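Local coordinates for thioredoxin-like protein (Klebsiella pneumoniae subsp. pneumoniae MGH 78578, PDB 3TY1) that probably binds carbohydrate, with a supersandwich fold related to the aldose 1-epimerases, although its substrate and reaction are not established, at residues A2-L7 with L146-V151; W19-D24 with F33-K38; D57-T62 with N188-H193; E158-G163 with E180-P185. All coordinates share one frame; numbering follows the deposited sequence.

Interaction 1: residues A2-L7 with L146-V151; sequences AKTWVL and LVEVEV
Lys-3 with Val-151 and Trp-5 with Val-149 form antiparallel hydrogen-bonded pairs, each exchanging two backbone bonds. The shortest runs from Trp-5 N to Val-149 O, 2.7 Å. Leu-7 N reaches Val-147 O at 2.8 Å, but its bond is more bent (139° at the hydrogen). In the non-hydrogen-bonded pairs, Thr-4 with Glu-150 and Val-6 with Glu-148, CA-H groups share these carbonyls; Glu-150 CA lies 3.2 Å from Lys-3 O. The pairing sets strand 2-9 beside strand 146-152 near one margin of the large antiparallel sheet of the supersandwich, with the short strand 14-15 beyond it.

Apolar contacts gather on the face carrying Trp-5, Val-149 and Val-151, which packs on strands 19-22 and 33-39. With CG anti to the carbonyl carbon (chi1 -66°), Trp-5 directs the edge of its six-membered ring toward the neighbouring strand: CZ3 meets Val-151 CG2 at 3.9 Å, while the CE3 edge lies 3.4 Å from Val-149 O, in the ring plane. Lys-3 CG sits over one face of the indole, near its rim. Further along, Leu-7 CD2 rests 3.7 Å from Val-149 CG2.

The other face, with Thr-4, Val-6, Glu-148 and Glu-150, is mixed. The stem of Glu-150 touches Ala-2, CG to CB 3.6 Å, and Glu-148 runs alongside Val-6, pointing the same way. Both carboxylates use OE1 in salt bridges to Arg-162 on the next strand.

Interaction 2: residues W19-D24 with F33-K38; sequences WQINSD and FSIEQK
Trp-19 pairs with Gln-37, and Ile-21 with Ile-35, through two backbone hydrogen bonds each; Gln-37 N to Trp-19 O measures 2.8 Å. Beyond the last pair, Ser-23 binds Phe-33 with both backbone and side chain. Its N donates to Phe-33 O at 2.9 Å, and its OG accepts from Phe-33 N, also at 2.9 Å. The hydroxyl is placed there by a chi1 of 55°, which tucks OG between the backbone N and the carbonyl carbon. Ser-23 CB itself lies over one face of the Phe-33 ring, a CH-pi contact 4.1 Å from the centroid and only 18° off the normal.

Apolar packing continues on the face of Trp-19, Ile-21 and Ile-35. The indole runs alongside Ile-35, pointing the same way, and brings CZ3 to 4.0 Å from Ile-35 CG2. Ile-21 lies beside the other branch of that isoleucine, CD1 to CD1 4.1 Å. Strands 2-9 and 146-152 of the large sheet cover this face.

The opposite face is polar and more open to solvent. Asn-22 CB rests 3.7 Å from Ser-34 CB, while Asn-22 ND2 reaches back along its own strand to Gln-20 OE1 at 3.1 Å, with this acceptor near the amide plane of Asn-22. Asn-22 OD1 accepts from Gln-25 N in the connection between the strands. The whole is a beta hairpin with a polar and an apolar face, forming one margin of the smaller antiparallel sheet of the supersandwich.

Interaction 3: residues D57-T62 with N188-H193; sequences DGLTIT and NSFSLH. With SO4 (sulfate ion), chain H.
Leu-59 lays its CD1 methyl against the start of strand 189-198, 3.8 Å from the carbonyl carbon C of Asn-188, and against the rim of the Phe-190 ring. The methyl lies in the ring plane, 4.0 Å from Phe-190 CD1, so the aromatic group is met at its edge. Ile-61, two residues on and pointing into the same interior, approaches nearer the Phe-190 backbone: its CD1 comes to 4.1 Å from Phe-190 CB, the two side chains crossing at a slant. Phe-190 holds its ring with CG between the backbone N and the carbonyl carbon (chi1 65°), and the ring also packs nearly parallel to Tyr-349 of the adjoining strand. Leu-71 and Ile-74 of strand 70-76 close around it. The two segments meet by van der Waals contact alone, of methyl groups with an aromatic edge and a piece of backbone. Polar anchoring comes from elsewhere: Leu-59 N is hydrogen-bonded to Tyr-183 OH of the large sheet, Leu-59 O accepts from Ser-55 OG, and Asn-188 ND2 binds Leu-351 O.

On the reverse side of strand 189-198, Ser-191 and His-193 turn away from the interior toward a sulfate ion, probably from the crystallisation liquor. The sulfate O4 sits in the imidazole plane beside His-193 NE2, though the modelled 2.5 Å is doubtfully short; Ser-191 OG lies 3.1 Å from the same oxygen. His-193 ND1 is hydrogen-bonded to Asp-346 OD1, which would help set the turn of the ring. The packing of Leu-59 and Ile-61 on Phe-190, between two opposed antiparallel sheets, belongs to the core of a beta supersandwich.

Interaction 4: residues E158-G163 with E180-P185; sequences EIRIRG and ELRYVP. With SO4 (sulfate ion), chain I.
Glu-180 OE2 ties the two strands together, while OE1 is held within its own strand. OE2 accepts from Arg-162 NH1 at 3.0 Å, an in-plane bond at the guanidinium edge, and also accepts a hydrogen bond from water 2. OE1 is gripped side-on by Arg-182, through NE at 2.7 Å and NH2 at 2.9 Å. Arg-162 divides its charge, since Glu-148 and Glu-150 of the neighbouring strand 146-152 bind it as well.

Arg-160 and Arg-182 run side by side with extended chains and stack their guanidinium groups, centres 3.7 Å apart and planes at 7°. Acceptors at the edges would offset the like charges. Arg-160 NH2 bridges to Glu-158 OE1 at 3.0 Å, and Arg-160 NH1 donates to water 2 at 2.8 Å. A sulfate, probably from the crystallisation liquor, sits at the ends of both arginines; its O3 accepts from Arg-160 NH1 at 3.3 Å, whereas its bonds to Arg-182 are weak.

Two hydrogen-bonded pairs, Ile-159 with Tyr-183 and Ile-161 with Leu-181, join the backbones; Arg-160 and Arg-162 bond outward to Glu-150 and Glu-148. Ile-159 CD1 meets Pro-185 CG at 3.9 Å. This is the open end of a long beta hairpin in the large supersandwich sheet, with a salt-bridge network on its polar side.

From the N terminus, residues 2-7 begin a strand whose partner comes 139 residues later, so interaction 1 closes a long loop. Interaction 2, a local hairpin in the smaller sheet, is nested inside it and packs against it through Trp-5 on Trp-19 and Ile-21. Residues 57-62 also lie within that loop, but their partners at 188-193 come after it; interactions 1 and 3 therefore cross. Interaction 4 opens after interaction 1 closes and is nested within interaction 3. Interactions 1 and 4 each join strands that are neighbours in the large sheet, the two contacts side by side, while interaction 3 links the two sheets, as do the touches of Phe-33 and Ile-35 on Ile-159.

Interaction 1: residues A2-L7 with L146-V151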
# COMPACT_ATOMS: atom_id res chain seq x y z
N ALA A 2 -5.88 -17.40 35.33
CA ALA A 2 -5.41 -17.58 33.96
C ALA A 2 -4.11 -16.82 33.79
O ALA A 2 -3.84 -15.87 34.51
CB ALA A 2 -6.45 -17.09 32.96
N LYS A 3 -3.28 -17.28 32.85
CA LYS A 3 -2.10 -16.53 32.50
C LYS A 3 -2.35 -15.90 31.14
O LYS A 3 -2.90 -16.56 30.24
CB LYS A 3 -0.87 -17.41 32.47
CG LYS A 3 0.39 -16.62 32.04
CD LYS A 3 1.66 -17.00 32.79
CE LYS A 3 2.75 -15.94 32.55
NZ LYS A 3 3.95 -16.16 33.37
N THR A 4 -1.96 -14.64 30.99
CA THR A 4 -2.09 -13.91 29.75
C THR A 4 -0.71 -13.54 29.20
O THR A 4 0.11 -13.03 29.95
CB THR A 4 -2.95 -12.64 29.96
OG1 THR A 4 -4.27 -13.03 30.39
CG2 THR A 4 -3.09 -11.83 28.65
N TRP A 5 -0.47 -13.79 27.91
CA TRP A 5 0.71 -13.28 27.21
C TRP A 5 0.28 -12.20 26.22
O TRP A 5 -0.68 -12.40 25.46
CB TRP A 5 1.42 -14.39 26.43
CG TRP A 5 2.02 -15.44 27.28
CD1 TRP A 5 3.32 -15.52 27.66
CD2 TRP A 5 1.36 -16.57 27.87
NE1 TRP A 5 3.52 -16.62 28.44
CE2 TRP A 5 2.34 -17.30 28.58
CE3 TRP A 5 0.04 -17.05 27.85
CZ2 TRP A 5 2.04 -18.46 29.28
CZ3 TRP A 5 -0.25 -18.19 28.53
CH2 TRP A 5 0.75 -18.89 29.25
N VAL A 6 0.99 -11.08 26.19
CA VAL A 6 0.66 -9.97 25.31
C VAL A 6 1.62 -10.08 24.14
O VAL A 6 2.81 -9.83 24.26
CB VAL A 6 0.78 -8.57 26.00
CG1 VAL A 6 0.48 -7.46 24.96
CG2 VAL A 6 -0.17 -8.46 27.22
N LEU A 7 1.11 -10.49 23.00
CA LEU A 7 1.95 -10.73 21.83
C LEU A 7 2.20 -9.45 21.05
O LEU A 7 3.21 -9.35 20.36
CB LEU A 7 1.27 -11.74 20.88
CG LEU A 7 1.44 -13.23 21.13
CD1 LEU A 7 1.29 -13.59 22.54
CD2 LEU A 7 0.53 -14.05 20.20
N LEU A 146 -3.73 -4.94 19.18
CA LEU A 146 -3.48 -5.59 20.48
C LEU A 146 -3.82 -7.05 20.29
O LEU A 146 -4.90 -7.35 19.80
CB LEU A 146 -4.38 -5.01 21.59
CG LEU A 146 -4.28 -5.60 23.01
CD1 LEU A 146 -3.00 -5.23 23.75
CD2 LEU A 146 -5.50 -5.19 23.91
N VAL A 147 -2.90 -7.94 20.64
CA VAL A 147 -3.11 -9.37 20.54
C VAL A 147 -2.66 -9.98 21.86
O VAL A 147 -1.51 -9.75 22.28
CB VAL A 147 -2.37 -10.00 19.35
CG1 VAL A 147 -2.56 -11.49 19.33
CG2 VAL A 147 -2.82 -9.40 18.01
N GLU A 148 -3.57 -10.73 22.51
CA GLU A 148 -3.30 -11.45 23.77
C GLU A 148 -3.74 -12.89 23.67
O GLU A 148 -4.77 -13.19 23.05
CB GLU A 148 -4.08 -10.84 24.94
CG GLU A 148 -3.68 -9.42 25.25
CD GLU A 148 -4.52 -8.75 26.37
OE1 GLU A 148 -5.62 -9.21 26.69
OE2 GLU A 148 -4.05 -7.73 26.91
N VAL A 149 -2.96 -13.76 24.31
CA VAL A 149 -3.26 -15.17 24.43
C VAL A 149 -3.42 -15.48 25.93
O VAL A 149 -2.56 -15.12 26.75
CB VAL A 149 -2.11 -16.04 23.84
CG1 VAL A 149 -2.35 -17.52 24.15
CG2 VAL A 149 -1.99 -15.78 22.35
N GLU A 150 -4.49 -16.17 26.27
CA GLU A 150 -4.79 -16.49 27.67
C GLU A 150 -5.02 -17.99 27.78
O GLU A 150 -5.67 -18.59 26.91
CB GLU A 150 -6.03 -15.71 28.12
CG GLU A 150 -6.62 -16.06 29.50
CD GLU A 150 -8.03 -15.46 29.72
OE1 GLU A 150 -8.23 -14.26 29.43
OE2 GLU A 150 -8.94 -16.22 30.15
N VAL A 151 -4.48 -18.59 28.83
CA VAL A 151 -4.68 -20.02 29.11
C VAL A 151 -5.07 -20.14 30.58
O VAL A 151 -4.37 -19.63 31.45
CB VAL A 151 -3.43 -20.86 28.81
CG1 VAL A 151 -3.71 -22.38 29.09
CG2 VAL A 151 -3.00 -20.64 27.34

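Interaction 2: residues W19-D24 with F33-K38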
# COMPACT_ATOMS: atom_id res chain seq x y z
N TRP A 19 6.97 -16.60 18.40
CA TRP A 19 6.73 -16.85 19.82
C TRP A 19 5.97 -18.14 19.95
O TRP A 19 5.16 -18.48 19.08
CB TRP A 19 5.88 -15.69 20.37
CG TRP A 19 5.31 -15.90 21.75
CD1 TRP A 19 5.88 -15.56 22.94
CD2 TRP A 19 4.03 -16.48 22.06
NE1 TRP A 19 5.03 -15.89 23.97
CE2 TRP A 19 3.89 -16.46 23.46
CE3 TRP A 19 2.98 -17.01 21.29
CZ2 TRP A 19 2.76 -16.95 24.11
CZ3 TRP A 19 1.86 -17.49 21.93
CH2 TRP A 19 1.76 -17.46 23.33
N GLN A 20 6.22 -18.88 21.01
CA GLN A 20 5.42 -20.07 21.26
C GLN A 20 5.37 -20.39 22.73
O GLN A 20 6.29 -20.08 23.50
CB GLN A 20 5.95 -21.30 20.52
CG GLN A 20 7.29 -21.83 21.03
CD GLN A 20 7.21 -22.74 22.31
OE1 GLN A 20 6.30 -23.58 22.43
NE2 GLN A 20 8.19 -22.59 23.23
N ILE A 21 4.29 -21.05 23.10
CA ILE A 21 4.21 -21.73 24.39
C ILE A 21 3.64 -23.11 24.18
O ILE A 21 2.95 -23.35 23.19
CB ILE A 21 3.39 -20.96 25.41
CG1 ILE A 21 1.96 -20.75 24.90
CG2 ILE A 21 4.09 -19.65 25.79
CD1 ILE A 21 1.03 -20.15 25.94
N ASN A 22 3.91 -24.00 25.10
CA ASN A 22 3.39 -25.34 24.97
C ASN A 22 3.03 -25.92 26.33
O ASN A 22 3.55 -25.50 27.38
CB ASN A 22 4.34 -26.21 24.12
CG ASN A 22 5.63 -26.56 24.82
OD1 ASN A 22 5.64 -27.30 25.81
ND2 ASN A 22 6.74 -25.99 24.34
N SER A 23 2.11 -26.87 26.27
CA SER A 23 1.53 -27.50 27.44
C SER A 23 2.58 -28.20 28.33
O SER A 23 2.42 -28.25 29.55
CB SER A 23 0.41 -28.49 27.03
OG SER A 23 0.84 -29.47 26.10
N ASP A 24 3.60 -28.77 27.70
CA ASP A 24 4.73 -29.39 28.42
C ASP A 24 5.44 -28.40 29.32
O ASP A 24 5.50 -28.61 30.54
CB ASP A 24 5.75 -29.99 27.44
CG ASP A 24 5.52 -31.46 27.18
OD1 ASP A 24 4.35 -31.89 27.10
OD2 ASP A 24 6.54 -32.19 27.04
N PHE A 33 -1.05 -29.47 23.86
CA PHE A 33 -1.22 -28.45 22.87
C PHE A 33 -0.03 -27.48 22.87
O PHE A 33 0.80 -27.45 23.78
CB PHE A 33 -2.52 -27.67 23.13
CG PHE A 33 -2.54 -26.89 24.41
CD1 PHE A 33 -2.04 -25.57 24.44
CD2 PHE A 33 -3.05 -27.43 25.56
CE1 PHE A 33 -2.06 -24.84 25.62
CE2 PHE A 33 -3.08 -26.68 26.76
CZ PHE A 33 -2.58 -25.40 26.77
N SER A 34 0.03 -26.68 21.83
CA SER A 34 0.98 -25.57 21.78
C SER A 34 0.28 -24.43 21.09
O SER A 34 -0.73 -24.64 20.40
CB SER A 34 2.25 -25.96 21.04
OG SER A 34 1.98 -26.16 19.67
N ILE A 35 0.77 -23.21 21.34
CA ILE A 35 0.24 -22.00 20.71
C ILE A 35 1.47 -21.30 20.15
O ILE A 35 2.45 -21.08 20.89
CB ILE A 35 -0.54 -21.07 21.71
CG1 ILE A 35 -1.60 -21.89 22.46
CG2 ILE A 35 -1.16 -19.91 20.94
CD1 ILE A 35 -2.26 -21.17 23.65
N GLU A 36 1.43 -21.01 18.86
CA GLU A 36 2.57 -20.44 18.16
C GLU A 36 2.21 -19.31 17.21
O GLU A 36 1.27 -19.45 16.38
CB GLU A 36 3.30 -21.54 17.35
CG GLU A 36 4.57 -21.01 16.66
CD GLU A 36 5.39 -22.08 15.92
OE1 GLU A 36 4.96 -23.24 15.83
OE2 GLU A 36 6.48 -21.71 15.41
N GLN A 37 2.98 -18.22 17.32
CA GLN A 37 2.93 -17.13 16.38
C GLN A 37 4.19 -17.23 15.49
O GLN A 37 5.30 -17.43 15.98
CB GLN A 37 2.85 -15.76 17.05
CG GLN A 37 2.80 -14.61 16.05
CD GLN A 37 2.38 -13.29 16.67
OE1 GLN A 37 1.20 -12.96 16.65
NE2 GLN A 37 3.33 -12.53 17.22
N LYS A 38 3.98 -17.10 14.20
CA LYS A 38 5.00 -17.19 13.22
C LYS A 38 4.90 -16.03 12.26
O LYS A 38 3.81 -15.74 11.72
CB LYS A 38 4.86 -18.55 12.53
CG LYS A 38 5.90 -18.89 11.49
CD LYS A 38 5.74 -20.36 10.92
CE LYS A 38 5.88 -21.44 11.99
NZ LYS A 38 6.04 -22.85 11.46

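Interaction 3: residues D57-T62 with N188-H193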
# COMPACT_ATOMS: atom_id res chain seq x y z
N ASP A 57 -4.99 -34.01 19.93
CA ASP A 57 -6.21 -34.78 19.76
C ASP A 57 -7.46 -33.87 19.68
O ASP A 57 -8.49 -34.20 20.23
CB ASP A 57 -6.34 -35.71 21.00
CG ASP A 57 -6.18 -34.95 22.33
OD1 ASP A 57 -6.26 -33.70 22.31
OD2 ASP A 57 -5.96 -35.56 23.39
N GLY A 58 -7.35 -32.71 19.05
CA GLY A 58 -8.45 -31.77 19.00
C GLY A 58 -8.39 -31.01 17.72
O GLY A 58 -8.04 -31.57 16.70
N LEU A 59 -8.72 -29.72 17.80
CA LEU A 59 -8.70 -28.85 16.65
C LEU A 59 -7.37 -28.12 16.56
O LEU A 59 -6.88 -27.58 17.57
CB LEU A 59 -9.82 -27.83 16.71
CG LEU A 59 -11.28 -28.31 16.69
CD1 LEU A 59 -12.23 -27.08 16.70
CD2 LEU A 59 -11.49 -29.19 15.44
N THR A 60 -6.85 -28.01 15.34
CA THR A 60 -5.71 -27.16 15.08
C THR A 60 -6.30 -25.92 14.41
O THR A 60 -6.97 -26.01 13.36
CB THR A 60 -4.61 -27.85 14.27
OG1 THR A 60 -4.02 -28.85 15.09
CG2 THR A 60 -3.48 -26.81 13.88
N ILE A 61 -6.13 -24.77 15.05
CA ILE A 61 -6.80 -23.56 14.64
C ILE A 61 -5.79 -22.50 14.27
O ILE A 61 -4.94 -22.12 15.13
CB ILE A 61 -7.67 -22.99 15.80
CG1 ILE A 61 -8.73 -24.03 16.24
CG2 ILE A 61 -8.28 -21.61 15.39
CD1 ILE A 61 -9.53 -23.62 17.55
N THR A 62 -5.85 -22.02 13.03
CA THR A 62 -4.90 -21.03 12.52
C THR A 62 -5.61 -19.78 12.23
O THR A 62 -6.62 -19.79 11.51
CB THR A 62 -4.20 -21.52 11.24
OG1 THR A 62 -3.54 -22.75 11.52
CG2 THR A 62 -3.18 -20.48 10.73
N ASN A 188 -14.26 -30.42 19.96
CA ASN A 188 -14.52 -30.31 18.53
C ASN A 188 -15.22 -28.97 18.19
O ASN A 188 -15.69 -28.81 17.07
CB ASN A 188 -15.38 -31.50 18.00
CG ASN A 188 -16.78 -31.52 18.56
OD1 ASN A 188 -17.00 -30.99 19.66
ND2 ASN A 188 -17.74 -32.16 17.84
N SER A 189 -15.34 -28.05 19.15
CA SER A 189 -15.92 -26.76 18.87
C SER A 189 -15.05 -25.62 19.36
O SER A 189 -14.19 -25.80 20.23
CB SER A 189 -17.31 -26.62 19.52
OG SER A 189 -17.18 -26.55 20.92
N PHE A 190 -15.27 -24.44 18.79
CA PHE A 190 -14.65 -23.21 19.29
C PHE A 190 -15.73 -22.14 19.22
O PHE A 190 -16.73 -22.34 18.56
CB PHE A 190 -13.41 -22.80 18.50
CG PHE A 190 -13.65 -22.43 17.08
CD1 PHE A 190 -13.51 -23.38 16.05
CD2 PHE A 190 -13.98 -21.12 16.74
CE1 PHE A 190 -13.73 -23.03 14.74
CE2 PHE A 190 -14.20 -20.77 15.43
CZ PHE A 190 -14.04 -21.71 14.43
N SER A 191 -15.54 -21.04 19.94
CA SER A 191 -16.54 -19.98 19.91
C SER A 191 -15.86 -18.64 19.69
O SER A 191 -14.67 -18.48 19.99
CB SER A 191 -17.36 -19.98 21.20
OG SER A 191 -16.52 -19.72 22.31
N LEU A 192 -16.62 -17.71 19.12
CA LEU A 192 -16.23 -16.33 18.97
C LEU A 192 -17.13 -15.51 19.88
O LEU A 192 -18.33 -15.76 19.94
CB LEU A 192 -16.45 -15.86 17.53
CG LEU A 192 -15.70 -16.63 16.45
CD1 LEU A 192 -15.98 -15.97 15.06
CD2 LEU A 192 -14.21 -16.64 16.78
N HIS A 193 -16.54 -14.52 20.54
CA HIS A 193 -17.22 -13.56 21.39
C HIS A 193 -16.61 -12.22 21.10
O HIS A 193 -15.78 -11.73 21.85
CB HIS A 193 -17.08 -13.95 22.85
CG HIS A 193 -17.76 -15.24 23.15
ND1 HIS A 193 -19.13 -15.35 23.26
CD2 HIS A 193 -17.27 -16.50 23.28
CE1 HIS A 193 -19.44 -16.61 23.49
NE2 HIS A 193 -18.33 -17.33 23.53
S SO4 H . -18.44 -20.29 25.43
O1 SO4 H . -18.47 -21.75 25.32
O2 SO4 H . -19.28 -19.81 26.52
O3 SO4 H . -17.07 -19.87 25.68
O4 SO4 H . -18.95 -19.70 24.18

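Interaction 4: residues E158-G163 with E180-P185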
# COMPACT_ATOMS: atom_id res chain seq x y z
N GLU A 158 -8.96 -23.81 29.17
CA GLU A 158 -9.52 -23.02 28.10
C GLU A 158 -8.51 -21.94 27.64
O GLU A 158 -7.93 -21.26 28.44
CB GLU A 158 -10.81 -22.33 28.56
CG GLU A 158 -11.55 -21.62 27.45
CD GLU A 158 -12.77 -20.81 27.92
OE1 GLU A 158 -12.83 -20.41 29.08
OE2 GLU A 158 -13.65 -20.52 27.10
N ILE A 159 -8.38 -21.83 26.31
CA ILE A 159 -7.51 -20.90 25.65
C ILE A 159 -8.40 -19.80 25.08
O ILE A 159 -9.44 -20.09 24.50
CB ILE A 159 -6.77 -21.59 24.50
CG1 ILE A 159 -5.90 -22.75 25.05
CG2 ILE A 159 -5.91 -20.55 23.66
CD1 ILE A 159 -5.40 -23.70 23.89
N ARG A 160 -7.99 -18.55 25.25
CA ARG A 160 -8.65 -17.44 24.62
C ARG A 160 -7.63 -16.62 23.87
O ARG A 160 -6.55 -16.33 24.39
CB ARG A 160 -9.37 -16.55 25.65
CG ARG A 160 -10.36 -17.32 26.46
CD ARG A 160 -11.24 -16.44 27.32
NE ARG A 160 -12.17 -17.27 28.10
CZ ARG A 160 -13.15 -16.81 28.87
NH1 ARG A 160 -13.36 -15.51 29.00
NH2 ARG A 160 -13.95 -17.66 29.50
N ILE A 161 -7.98 -16.24 22.66
CA ILE A 161 -7.11 -15.44 21.83
C ILE A 161 -7.89 -14.19 21.45
O ILE A 161 -8.91 -14.27 20.75
CB ILE A 161 -6.63 -16.20 20.62
CG1 ILE A 161 -5.77 -17.39 21.05
CG2 ILE A 161 -5.82 -15.25 19.68
CD1 ILE A 161 -5.25 -18.20 19.91
N ARG A 162 -7.40 -13.05 21.92
CA ARG A 162 -8.05 -11.75 21.67
C ARG A 162 -7.21 -10.90 20.73
O ARG A 162 -5.99 -10.92 20.81
CB ARG A 162 -8.23 -10.95 22.98
CG ARG A 162 -9.24 -11.52 23.92
CD ARG A 162 -9.43 -10.66 25.18
NE ARG A 162 -8.30 -10.81 26.08
CZ ARG A 162 -8.13 -11.81 26.94
NH1 ARG A 162 -9.02 -12.80 27.06
NH2 ARG A 162 -7.03 -11.83 27.68
N GLY A 163 -7.90 -10.15 19.86
CA GLY A 163 -7.27 -9.23 18.94
C GLY A 163 -8.10 -7.99 18.69
O GLY A 163 -9.23 -8.12 18.22
N GLU A 180 -12.53 -12.18 19.86
CA GLU A 180 -12.09 -13.22 20.81
C GLU A 180 -12.54 -14.59 20.34
O GLU A 180 -13.73 -14.79 20.04
CB GLU A 180 -12.59 -12.97 22.25
CG GLU A 180 -11.97 -13.94 23.26
CD GLU A 180 -12.36 -13.67 24.73
OE1 GLU A 180 -13.51 -13.95 25.13
OE2 GLU A 180 -11.50 -13.20 25.48
N LEU A 181 -11.58 -15.49 20.24
CA LEU A 181 -11.82 -16.91 19.99
C LEU A 181 -11.51 -17.69 21.26
O LEU A 181 -10.50 -17.43 21.92
CB LEU A 181 -11.03 -17.37 18.78
CG LEU A 181 -11.08 -18.85 18.42
CD1 LEU A 181 -10.88 -19.03 16.90
CD2 LEU A 181 -10.05 -19.65 19.24
N ARG A 182 -12.39 -18.63 21.62
CA ARG A 182 -12.23 -19.46 22.81
C ARG A 182 -12.24 -20.92 22.39
O ARG A 182 -13.08 -21.36 21.59
CB ARG A 182 -13.36 -19.22 23.79
CG ARG A 182 -13.54 -17.79 24.15
CD ARG A 182 -14.54 -17.67 25.32
NE ARG A 182 -14.86 -16.27 25.57
CZ ARG A 182 -15.75 -15.83 26.44
NH1 ARG A 182 -16.46 -16.69 27.17
NH2 ARG A 182 -15.95 -14.53 26.56
N TYR A 183 -11.29 -21.68 22.91
CA TYR A 183 -11.17 -23.09 22.56
C TYR A 183 -10.74 -23.90 23.76
O TYR A 183 -9.75 -23.55 24.40
CB TYR A 183 -10.18 -23.27 21.39
CG TYR A 183 -9.99 -24.73 21.07
CD1 TYR A 183 -11.06 -25.48 20.57
CD2 TYR A 183 -8.79 -25.36 21.24
CE1 TYR A 183 -10.94 -26.84 20.31
CE2 TYR A 183 -8.66 -26.74 20.99
CZ TYR A 183 -9.75 -27.47 20.52
OH TYR A 183 -9.59 -28.84 20.28
N VAL A 184 -11.48 -24.97 24.08
CA VAL A 184 -11.12 -25.89 25.13
C VAL A 184 -10.32 -27.04 24.46
O VAL A 184 -10.81 -27.73 23.57
CB VAL A 184 -12.34 -26.46 25.88
CG1 VAL A 184 -11.88 -27.50 26.92
CG2 VAL A 184 -13.12 -25.36 26.55
N PRO A 185 -9.06 -27.24 24.90
CA PRO A 185 -8.25 -28.30 24.32
C PRO A 185 -8.95 -29.64 24.26
O PRO A 185 -9.59 -30.03 25.21
CB PRO A 185 -7.05 -28.34 25.26
CG PRO A 185 -6.82 -26.95 25.55
CD PRO A 185 -8.24 -26.37 25.76
S SO4 I . -16.70 -15.39 30.87
O1 SO4 I . -17.05 -16.76 30.50
O2 SO4 I . -17.70 -14.91 31.82
O3 SO4 I . -15.41 -15.38 31.55
O4 SO4 I . -16.77 -14.49 29.73
O HOH W 1 -15.95 -19.85 28.02
O HOH W 2 -12.15 -13.22 27.89